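Local coordinates for protein KLLA0F20702p (Kluyveromyces lactis, PDB 5Y5A) that probably acts as the Est1 subunit of yeast telomerase, helping to bring the enzyme to telomeres through its complex with Cdc13, at residues T85-H90 against I130-Y134; P220-D225 against Q240-Y245; R260-R265 against M487-P493. All coordinates share one frame; numbering follows the deposited sequence.

Contact 1: T85-H90 against I130-Y134; sequences TWKHVH and IHKLY
The imidazole of H90 lies against the methyl CG2 of I130, which sits over one ring face in a CH-pi contact, 3.5 Å from the ring centroid and 16° off its normal. T85 CG2 covers the opposite face, offset toward the rim. H90 ND1 and Y134 OH share a hydrogen bond of 2.7 Å. The two rings come from opposite directions with planes 80° apart and meet obliquely. Y134 CG stands anti to its own carbonyl carbon (chi1 -67°), and the ring then spans the gap, bringing its hydroxyl to the edge of the W86 ring. T85 CG2 and L133 CD2 meet tip to tip at 3.5 Å, tight for two carbons. The short axes run nearly antiparallel, 12.7 Å apart, so long side chains fill the space between helices 78-105 and 113-144. W86 stacks on Y194 of helix 179-206, extending the packing of this helical part of Est1, whose sequence family is related to TPR proteins. Through NE2, H90 is hydrogen-bonded to H42 of helix 33-53. With both ring nitrogens engaged and methyls on both faces, the buried imidazole is probably held against rotation, and its polar atoms are satisfied.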
loop_
_atom_site.group_PDB
_atom_site.type_symbol
_atom_site.label_atom_id
_atom_site.label_comp_id
_atom_site.label_asym_id
_atom_site.label_seq_id
_atom_site.Cartn_x
_atom_site.Cartn_y
_atom_site.Cartn_z
ATOM N N THR A 85 -6.016 -4.066 23.917
ATOM C CA THR A 85 -6.218 -2.730 24.455
ATOM C C THR A 85 -7.043 -1.882 23.494
ATOM O O THR A 85 -8.002 -1.216 23.893
ATOM C CB THR A 85 -4.881 -2.031 24.733
ATOM O OG1 THR A 85 -4.185 -2.735 25.772
ATOM C CG2 THR A 85 -5.126 -0.596 25.167
ATOM N N TRP A 86 -6.665 -1.916 22.224
ATOM C CA TRP A 86 -7.413 -1.213 21.197
ATOM C C TRP A 86 -8.837 -1.731 21.111
ATOM O O TRP A 86 -9.790 -0.964 21.198
ATOM C CB TRP A 86 -6.733 -1.356 19.838
ATOM C CG TRP A 86 -7.543 -0.749 18.751
ATOM C CD1 TRP A 86 -8.232 -1.405 17.775
ATOM C CD2 TRP A 86 -7.776 0.652 18.544
ATOM N NE1 TRP A 86 -8.873 -0.498 16.964
ATOM C CE2 TRP A 86 -8.610 0.766 17.413
ATOM C CE3 TRP A 86 -7.358 1.813 19.200
ATOM C CZ2 TRP A 86 -9.029 2.003 16.926
ATOM C CZ3 TRP A 86 -7.778 3.037 18.715
ATOM C CH2 TRP A 86 -8.604 3.123 17.590
ATOM N N LYS A 87 -8.965 -3.047 20.967
ATOM C CA LYS A 87 -10.251 -3.698 20.743
ATOM C C LYS A 87 -11.245 -3.526 21.887
ATOM O O LYS A 87 -12.420 -3.257 21.652
ATOM C CB LYS A 87 -10.037 -5.190 20.486
ATOM C CG LYS A 87 -11.297 -5.951 20.128
ATOM C CD LYS A 87 -10.983 -7.420 19.932
ATOM C CE LYS A 87 -12.234 -8.228 19.653
ATOM N NZ LYS A 87 -11.932 -9.685 19.555
ATOM N N HIS A 88 -10.773 -3.681 23.120
ATOM C CA HIS A 88 -11.672 -3.761 24.265
ATOM C C HIS A 88 -11.756 -2.476 25.082
ATOM O O HIS A 88 -12.724 -2.260 25.813
ATOM C CB HIS A 88 -11.247 -4.912 25.172
ATOM C CG HIS A 88 -11.352 -6.255 24.522
ATOM N ND1 HIS A 88 -12.558 -6.888 24.315
ATOM C CD2 HIS A 88 -10.402 -7.082 24.028
ATOM C CE1 HIS A 88 -12.347 -8.050 23.724
ATOM N NE2 HIS A 88 -11.048 -8.192 23.537
ATOM N N VAL A 89 -10.744 -1.626 24.965
ATOM C CA VAL A 89 -10.703 -0.408 25.763
ATOM C C VAL A 89 -10.860 0.846 24.911
ATOM O O VAL A 89 -11.747 1.660 25.153
ATOM C CB VAL A 89 -9.391 -0.299 26.555
ATOM C CG1 VAL A 89 -9.390 0.960 27.398
ATOM C CG2 VAL A 89 -9.190 -1.532 27.416
ATOM N N HIS A 90 -9.968 1.032 23.960
ATOM C CA HIS A 90 -9.975 2.222 23.147
ATOM C C HIS A 90 -10.987 2.277 22.042
ATOM O O HIS A 90 -11.698 3.247 21.922
ATOM C CB HIS A 90 -8.602 2.465 22.572
ATOM C CG HIS A 90 -7.578 2.789 23.598
ATOM N ND1 HIS A 90 -6.236 2.828 23.320
ATOM C CD2 HIS A 90 -7.700 3.086 24.908
ATOM C CE1 HIS A 90 -5.572 3.139 24.414
ATOM N NE2 HIS A 90 -6.438 3.298 25.392
ATOM N N ILE A 130 -5.047 8.122 26.402
ATOM C CA ILE A 130 -5.010 7.110 25.360
ATOM C C ILE A 130 -3.714 7.208 24.582
ATOM O O ILE A 130 -3.033 6.208 24.357
ATOM C CB ILE A 130 -6.196 7.258 24.391
ATOM C CG1 ILE A 130 -7.514 7.066 25.142
ATOM C CG2 ILE A 130 -6.074 6.264 23.238
ATOM C CD1 ILE A 130 -8.734 7.275 24.283
ATOM N N HIS A 131 -3.375 8.425 24.181
ATOM C CA HIS A 131 -2.152 8.653 23.431
ATOM C C HIS A 131 -0.930 8.278 24.258
ATOM O O HIS A 131 0.044 7.743 23.729
ATOM C CB HIS A 131 -2.053 10.110 22.988
ATOM C CG HIS A 131 -0.859 10.394 22.136
ATOM N ND1 HIS A 131 0.323 10.886 22.650
ATOM C CD2 HIS A 131 -0.654 10.236 20.807
ATOM C CE1 HIS A 131 1.199 11.026 21.672
ATOM N NE2 HIS A 131 0.632 10.640 20.543
ATOM N N LYS A 132 -0.993 8.551 25.557
ATOM C CA LYS A 132 0.132 8.282 26.443
ATOM C C LYS A 132 0.377 6.793 26.618
ATOM O O LYS A 132 1.522 6.369 26.696
ATOM C CB LYS A 132 -0.082 8.932 27.811
ATOM C CG LYS A 132 0.417 10.365 27.884
ATOM C CD LYS A 132 0.195 10.976 29.257
ATOM C CE LYS A 132 0.597 12.446 29.268
ATOM N NZ LYS A 132 0.327 13.099 30.579
ATOM N N LEU A 133 -0.689 6.002 26.678
ATOM C CA LEU A 133 -0.548 4.558 26.838
ATOM C C LEU A 133 0.319 3.949 25.732
ATOM O O LEU A 133 1.154 3.079 25.985
ATOM C CB LEU A 133 -1.919 3.890 26.852
ATOM C CG LEU A 133 -1.927 2.381 27.100
ATOM C CD1 LEU A 133 -1.486 2.064 28.513
ATOM C CD2 LEU A 133 -3.305 1.829 26.857
ATOM N N TYR A 134 0.136 4.425 24.509
ATOM C CA TYR A 134 0.874 3.884 23.375
ATOM C C TYR A 134 2.270 4.475 23.243
ATOM O O TYR A 134 3.229 3.755 22.971
ATOM C CB TYR A 134 0.094 4.110 22.085
ATOM C CG TYR A 134 -1.181 3.312 22.033
ATOM C CD1 TYR A 134 -1.154 1.922 22.097
ATOM C CD2 TYR A 134 -2.411 3.942 21.922
ATOM C CE1 TYR A 134 -2.318 1.185 22.057
ATOM C CE2 TYR A 134 -3.582 3.211 21.877
ATOM C CZ TYR A 134 -3.530 1.836 21.946
ATOM O OH TYR A 134 -4.691 1.107 21.901
#

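Contact 2: P220-D225 against Q240-Y245; sequences PLRYLD and QRGICY
R241 and L224 slide past each other in opposite directions, and the arginine's aliphatic stem packs on two leucines. R241 CG lies 3.4 Å from L221 CD2 and 3.8 Å from L224 CD1. L221 crosses the stem obliquely. L221 CD1 reaches Y245 OH at 4.1 Å. L224 CG is anti to its carbonyl carbon (chi1 -67°), which carries L224 CD1 over the 240-245 backbone, near Q240 CB and 4.3 Å from C244 SG. The R241 chain bends at chi3 (-63°) and turns its guanidinium toward D225. R241 NH2 makes a salt bridge to D225 OD1 of 3.1 Å. The side chains cross at about a right angle, carboxylate and guanidinium planes 74° apart, and R241 NH2 is the one guanidinium nitrogen close to D225 OD1. R241 is also hydrogen-bonded to Q257 through NE and to S228 through NH1, and forms a cation-pi pair with F238. Cutting R241 back to an alanine would probably leave D225 without its cationic mate, Q257 and S228 without its N-H groups, and a gap beside L221 and L224. The segments belong to the antiparallel helices 218-230 and 235-247, a helical hairpin in the Est1 DNA/RNA-binding region. The chemistry is layered: leucine, cysteine and arginine methylenes pack between the helices, while the charge is paired at the more exposed D225 margin, where solvent would probably weaken its pull.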
loop_
_atom_site.group_PDB
_atom_site.type_symbol
_atom_site.label_atom_id
_atom_site.label_comp_id
_atom_site.label_asym_id
_atom_site.label_seq_id
_atom_site.Cartn_x
_atom_site.Cartn_y
_atom_site.Cartn_z
ATOM N N PRO A 220 -1.890 11.795 11.573
ATOM C CA PRO A 220 -2.003 10.335 11.667
ATOM C C PRO A 220 -1.280 9.621 10.526
ATOM O O PRO A 220 -0.757 8.525 10.732
ATOM C CB PRO A 220 -3.515 10.088 11.606
ATOM C CG PRO A 220 -4.104 11.345 11.046
ATOM C CD PRO A 220 -3.209 12.446 11.505
ATOM N N LEU A 221 -1.231 10.241 9.349
ATOM C CA LEU A 221 -0.552 9.643 8.208
ATOM C C LEU A 221 0.938 9.489 8.469
ATOM O O LEU A 221 1.545 8.535 8.005
ATOM C CB LEU A 221 -0.780 10.467 6.944
ATOM C CG LEU A 221 -2.160 10.294 6.309
ATOM C CD1 LEU A 221 -2.355 11.268 5.164
ATOM C CD2 LEU A 221 -2.342 8.877 5.828
ATOM N N ARG A 222 1.530 10.410 9.224
ATOM C CA ARG A 222 2.954 10.291 9.539
ATOM C C ARG A 222 3.229 9.082 10.431
ATOM O O ARG A 222 4.182 8.337 10.193
ATOM C CB ARG A 222 3.486 11.554 10.214
ATOM C CG ARG A 222 5.001 11.534 10.393
ATOM C CD ARG A 222 5.505 12.658 11.294
ATOM N NE ARG A 222 5.265 12.379 12.708
ATOM C CZ ARG A 222 6.084 12.744 13.688
ATOM N NH1 ARG A 222 7.202 13.401 13.407
ATOM N NH2 ARG A 222 5.787 12.448 14.947
ATOM N N TYR A 223 2.397 8.888 11.452
ATOM C CA TYR A 223 2.539 7.739 12.342
ATOM C C TYR A 223 2.325 6.429 11.590
ATOM O O TYR A 223 3.058 5.467 11.781
ATOM C CB TYR A 223 1.563 7.835 13.516
ATOM C CG TYR A 223 1.984 8.833 14.579
ATOM C CD1 TYR A 223 3.061 8.571 15.417
ATOM C CD2 TYR A 223 1.304 10.030 14.741
ATOM C CE1 TYR A 223 3.451 9.475 16.387
ATOM C CE2 TYR A 223 1.686 10.942 15.711
ATOM C CZ TYR A 223 2.762 10.660 16.531
ATOM O OH TYR A 223 3.145 11.566 17.497
ATOM N N LEU A 224 1.315 6.407 10.729
ATOM C CA LEU A 224 1.019 5.232 9.927
ATOM C C LEU A 224 2.163 4.943 8.952
ATOM O O LEU A 224 2.528 3.788 8.733
ATOM C CB LEU A 224 -0.299 5.424 9.178
ATOM C CG LEU A 224 -1.565 5.501 10.035
ATOM C CD1 LEU A 224 -2.791 5.775 9.171
ATOM C CD2 LEU A 224 -1.745 4.215 10.823
ATOM N N ASP A 225 2.737 5.997 8.379
ATOM C CA ASP A 225 3.872 5.839 7.477
ATOM C C ASP A 225 5.030 5.161 8.191
ATOM O O ASP A 225 5.665 4.259 7.647
ATOM C CB ASP A 225 4.318 7.192 6.922
ATOM C CG ASP A 225 3.449 7.663 5.775
ATOM O OD1 ASP A 225 2.316 7.152 5.635
ATOM O OD2 ASP A 225 3.900 8.545 5.015
ATOM N N GLN A 240 -5.834 1.601 7.437
ATOM C CA GLN A 240 -6.144 2.804 8.195
ATOM C C GLN A 240 -5.769 4.050 7.402
ATOM O O GLN A 240 -6.451 5.071 7.474
ATOM C CB GLN A 240 -5.437 2.779 9.546
ATOM C CG GLN A 240 -5.947 1.689 10.476
ATOM C CD GLN A 240 -7.428 1.843 10.816
ATOM O OE1 GLN A 240 -7.940 2.959 10.957
ATOM N NE2 GLN A 240 -8.119 0.716 10.951
ATOM N N ARG A 241 -4.701 3.951 6.618
ATOM C CA ARG A 241 -4.324 5.036 5.720
ATOM C C ARG A 241 -5.429 5.303 4.704
ATOM O O ARG A 241 -5.776 6.451 4.422
ATOM C CB ARG A 241 -3.027 4.709 4.992
ATOM C CG ARG A 241 -1.841 5.480 5.498
ATOM C CD ARG A 241 -0.842 5.681 4.393
ATOM N NE ARG A 241 -0.338 4.397 3.942
ATOM C CZ ARG A 241 0.640 3.738 4.549
ATOM N NH1 ARG A 241 1.043 2.568 4.073
ATOM N NH2 ARG A 241 1.216 4.252 5.631
ATOM N N GLY A 242 -5.968 4.225 4.150
ATOM C CA GLY A 242 -7.048 4.327 3.187
ATOM C C GLY A 242 -8.277 4.954 3.800
ATOM O O GLY A 242 -9.017 5.674 3.133
ATOM N N ILE A 243 -8.503 4.679 5.081
ATOM C CA ILE A 243 -9.651 5.249 5.762
ATOM C C ILE A 243 -9.476 6.761 5.852
ATOM O O ILE A 243 -10.429 7.506 5.626
ATOM C CB ILE A 243 -9.869 4.630 7.154
ATOM C CG1 ILE A 243 -10.275 3.161 7.004
ATOM C CG2 ILE A 243 -10.975 5.362 7.898
ATOM C CD1 ILE A 243 -10.418 2.419 8.309
ATOM N N CYS A 244 -8.260 7.217 6.142
ATOM C CA CYS A 244 -7.987 8.652 6.100
ATOM C C CYS A 244 -8.342 9.228 4.725
ATOM O O CYS A 244 -8.970 10.268 4.643
ATOM C CB CYS A 244 -6.518 8.949 6.424
ATOM S SG CYS A 244 -5.971 8.521 8.093
ATOM N N TYR A 245 -7.960 8.544 3.647
ATOM C CA TYR A 245 -8.190 9.093 2.313
ATOM C C TYR A 245 -9.671 9.115 1.929
ATOM O O TYR A 245 -10.082 9.926 1.095
ATOM C CB TYR A 245 -7.378 8.322 1.260
ATOM C CG TYR A 245 -5.884 8.562 1.372
ATOM C CD1 TYR A 245 -5.358 9.851 1.301
ATOM C CD2 TYR A 245 -5.005 7.507 1.555
ATOM C CE1 TYR A 245 -3.990 10.073 1.414
ATOM C CE2 TYR A 245 -3.643 7.713 1.666
ATOM C CZ TYR A 245 -3.137 8.994 1.596
ATOM O OH TYR A 245 -1.775 9.178 1.706
#

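Contact 3: R260-R265 against M487-P493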
loop_
_atom_site.group_PDB
_atom_site.type_symbol
_atom_site.label_atom_id
_atom_site.label_comp_id
_atom_site.label_asym_id
_atom_site.label_seq_id
_atom_site.Cartn_x
_atom_site.Cartn_y
_atom_site.Cartn_z
ATOM N N ARG A 260 -3.512 -2.684 -1.113
ATOM C CA ARG A 260 -2.269 -2.998 -0.407
ATOM C C ARG A 260 -2.542 -3.743 0.910
ATOM O O ARG A 260 -1.731 -4.553 1.357
ATOM C CB ARG A 260 -1.467 -1.724 -0.121
ATOM C CG ARG A 260 -0.924 -0.990 -1.361
ATOM C CD ARG A 260 0.095 -1.832 -2.134
ATOM N NE ARG A 260 1.155 -2.360 -1.280
ATOM C CZ ARG A 260 2.305 -1.737 -1.032
ATOM N NH1 ARG A 260 2.552 -0.548 -1.570
ATOM N NH2 ARG A 260 3.215 -2.307 -0.245
ATOM N N SER A 261 -3.686 -3.459 1.525
ATOM C CA SER A 261 -3.991 -3.999 2.841
ATOM C C SER A 261 -4.489 -5.429 2.716
ATOM O O SER A 261 -4.429 -6.198 3.667
ATOM C CB SER A 261 -5.037 -3.140 3.556
ATOM O OG SER A 261 -6.342 -3.508 3.148
ATOM N N SER A 262 -4.986 -5.767 1.530
ATOM C CA SER A 262 -5.541 -7.086 1.274
ATOM C C SER A 262 -4.490 -8.047 0.766
ATOM O O SER A 262 -4.686 -9.247 0.822
ATOM C CB SER A 262 -6.670 -7.014 0.244
ATOM O OG SER A 262 -7.649 -6.072 0.618
ATOM N N LEU A 263 -3.390 -7.509 0.247
ATOM C CA LEU A 263 -2.395 -8.312 -0.466
ATOM C C LEU A 263 -0.997 -8.280 0.168
ATOM O O LEU A 263 -0.040 -8.800 -0.407
ATOM C CB LEU A 263 -2.294 -7.840 -1.917
ATOM C CG LEU A 263 -3.569 -7.894 -2.758
ATOM C CD1 LEU A 263 -3.282 -7.308 -4.119
ATOM C CD2 LEU A 263 -4.024 -9.329 -2.886
ATOM N N SER A 264 -0.865 -7.661 1.336
ATOM C CA SER A 264 0.417 -7.670 2.021
ATOM C C SER A 264 0.610 -9.051 2.635
ATOM O O SER A 264 -0.349 -9.810 2.754
ATOM C CB SER A 264 0.492 -6.564 3.081
ATOM O OG SER A 264 -0.385 -6.813 4.167
ATOM N N ARG A 265 1.837 -9.376 3.029
ATOM C CA ARG A 265 2.135 -10.720 3.513
ATOM C C ARG A 265 1.291 -11.094 4.741
ATOM O O ARG A 265 0.940 -12.266 4.925
ATOM C CB ARG A 265 3.634 -10.864 3.825
ATOM C CG ARG A 265 4.047 -12.317 4.151
ATOM C CD ARG A 265 5.548 -12.548 3.954
ATOM N NE ARG A 265 6.344 -11.630 4.760
ATOM C CZ ARG A 265 6.762 -11.894 5.988
ATOM N NH1 ARG A 265 6.479 -13.066 6.547
ATOM N NH2 ARG A 265 7.476 -10.993 6.655
ATOM N N MET A 487 8.661 0.856 -1.664
ATOM C CA MET A 487 7.209 1.007 -1.705
ATOM C C MET A 487 6.489 -0.337 -1.711
ATOM O O MET A 487 5.425 -0.474 -1.112
ATOM C CB MET A 487 6.793 1.831 -2.928
ATOM C CG MET A 487 7.317 3.264 -2.872
ATOM S SD MET A 487 7.217 4.149 -4.441
ATOM C CE MET A 487 5.445 4.387 -4.558
ATOM N N LEU A 488 7.085 -1.328 -2.365
ATOM C CA LEU A 488 6.420 -2.611 -2.581
ATOM C C LEU A 488 6.880 -3.756 -1.659
ATOM O O LEU A 488 6.567 -4.929 -1.917
ATOM C CB LEU A 488 6.606 -3.026 -4.043
ATOM C CG LEU A 488 5.901 -2.110 -5.052
ATOM C CD1 LEU A 488 6.030 -2.655 -6.469
ATOM C CD2 LEU A 488 4.445 -1.968 -4.679
ATOM N N LYS A 489 7.627 -3.435 -0.603
ATOM C CA LYS A 489 8.061 -4.475 0.334
ATOM C C LYS A 489 6.837 -5.201 0.895
ATOM O O LYS A 489 5.882 -4.556 1.307
ATOM C CB LYS A 489 8.903 -3.879 1.465
ATOM C CG LYS A 489 10.236 -3.338 0.995
ATOM C CD LYS A 489 10.916 -2.468 2.037
ATOM C CE LYS A 489 11.575 -3.301 3.119
ATOM N NZ LYS A 489 12.527 -2.474 3.916
ATOM N N GLU A 490 6.873 -6.534 0.852
ATOM C CA GLU A 490 5.799 -7.423 1.336
ATOM C C GLU A 490 4.511 -7.389 0.506
ATOM O O GLU A 490 3.480 -7.923 0.930
ATOM C CB GLU A 490 5.462 -7.114 2.795
ATOM C CG GLU A 490 6.668 -7.141 3.715
ATOM C CD GLU A 490 7.136 -8.548 4.085
ATOM O OE1 GLU A 490 6.897 -9.516 3.322
ATOM O OE2 GLU A 490 7.753 -8.682 5.163
ATOM N N PHE A 491 4.577 -6.766 -0.670
ATOM C CA PHE A 491 3.483 -6.799 -1.642
ATOM C C PHE A 491 3.390 -8.188 -2.267
ATOM O O PHE A 491 4.314 -8.619 -2.952
ATOM C CB PHE A 491 3.713 -5.742 -2.721
ATOM C CG PHE A 491 2.553 -5.527 -3.659
ATOM C CD1 PHE A 491 1.279 -5.265 -3.174
ATOM C CD2 PHE A 491 2.761 -5.512 -5.035
ATOM C CE1 PHE A 491 0.219 -5.026 -4.044
ATOM C CE2 PHE A 491 1.710 -5.271 -5.907
ATOM C CZ PHE A 491 0.433 -5.026 -5.406
ATOM N N GLY A 492 2.283 -8.884 -2.029
ATOM C CA GLY A 492 2.121 -10.256 -2.499
ATOM C C GLY A 492 2.281 -10.525 -3.991
ATOM O O GLY A 492 2.944 -11.481 -4.373
ATOM N N PRO A 493 1.671 -9.694 -4.855
ATOM C CA PRO A 493 1.760 -10.020 -6.288
ATOM C C PRO A 493 3.178 -10.035 -6.878
ATOM O O PRO A 493 3.387 -10.677 -7.899
ATOM C CB PRO A 493 0.922 -8.919 -6.934
ATOM C CG PRO A 493 -0.106 -8.611 -5.893
ATOM C CD PRO A 493 0.654 -8.663 -4.597
HETATM O O HOH W 1 3.071 -4.320 1.807
#
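R265 and E490 form a salt bridge. The arginine grips the carboxylate side-on, with R265 NE on E490 OE1 at 2.6 Å and R265 NH2 on E490 OE2 at 2.8 Å. Both bonds are nearly straight and lie close to the guanidinium plane. The carboxylate is turned 32° from that plane: E490 OE1 is met from above the carboxylate plane, E490 OE2 on the syn side.

R260 uses its charge on backbone instead. R260 NH1 and R260 NH2 grip the single carbonyl oxygen M487 O end-on, at 2.9 and 3.0 Å. The chain bends at chi2 and chi3 (-64° and -51°), folding the guanidinium back to the end of helix 483-487. A water accepts from R260 NH2 and donates to K489 O, so the arginine also braces the type II turn L488-F491.

Between the backbones, G492 N donates to L263 O at 2.8 Å, and R265 N makes a weak bond to E490 O. They flank S264 and F491, which form a single beta bridge. S264 CA adds a CH...O contact to E490 O.

The apolar pairs are L263 CD1 with P493 CG at 3.9 Å and L263 CD1 with F491 CE1 at 4.2 Å. Separately, R260 packs obliquely on the F491 ring, with R260 NE 3.5 Å from F491 CD1.

R265 NH1 also hydrogen-bonds the backbone of the bound peptide, and K489 makes a cation-pi contact with one of its aromatic side chains. The E490 pairing may therefore help position R265 at the peptide site. The contact ties the C-terminal part of helix 251-263 to the loop after helix 483-487. Helix 339-379 packs on F491 and P493, helix 421-433 on L488 and P493, and helix 235-247 on R260.

Contacts 1 and 3 are buried, whereas contact 2 is only partly so. Contact 1 lies farthest from the centre of the chain, about 25 Å, and contact 3 nearest, about 7 Å. Contacts 1 and 2 both join antiparallel helices, and they touch where H131 packs near Y223. Contact 3 instead joins a helix end to a distant loop. Helices 235-247 and 251-263, which serve contacts 2 and 3, follow each other in the chain. The chemistry shifts accordingly: one side-chain hydrogen bond among methyls and rings in contact 1, a salt bridge at an exposed margin in contact 2, and in contact 3 backbone bonds, a buried arginine on a carbonyl, and an arginine-glutamate pair beside the bound peptide.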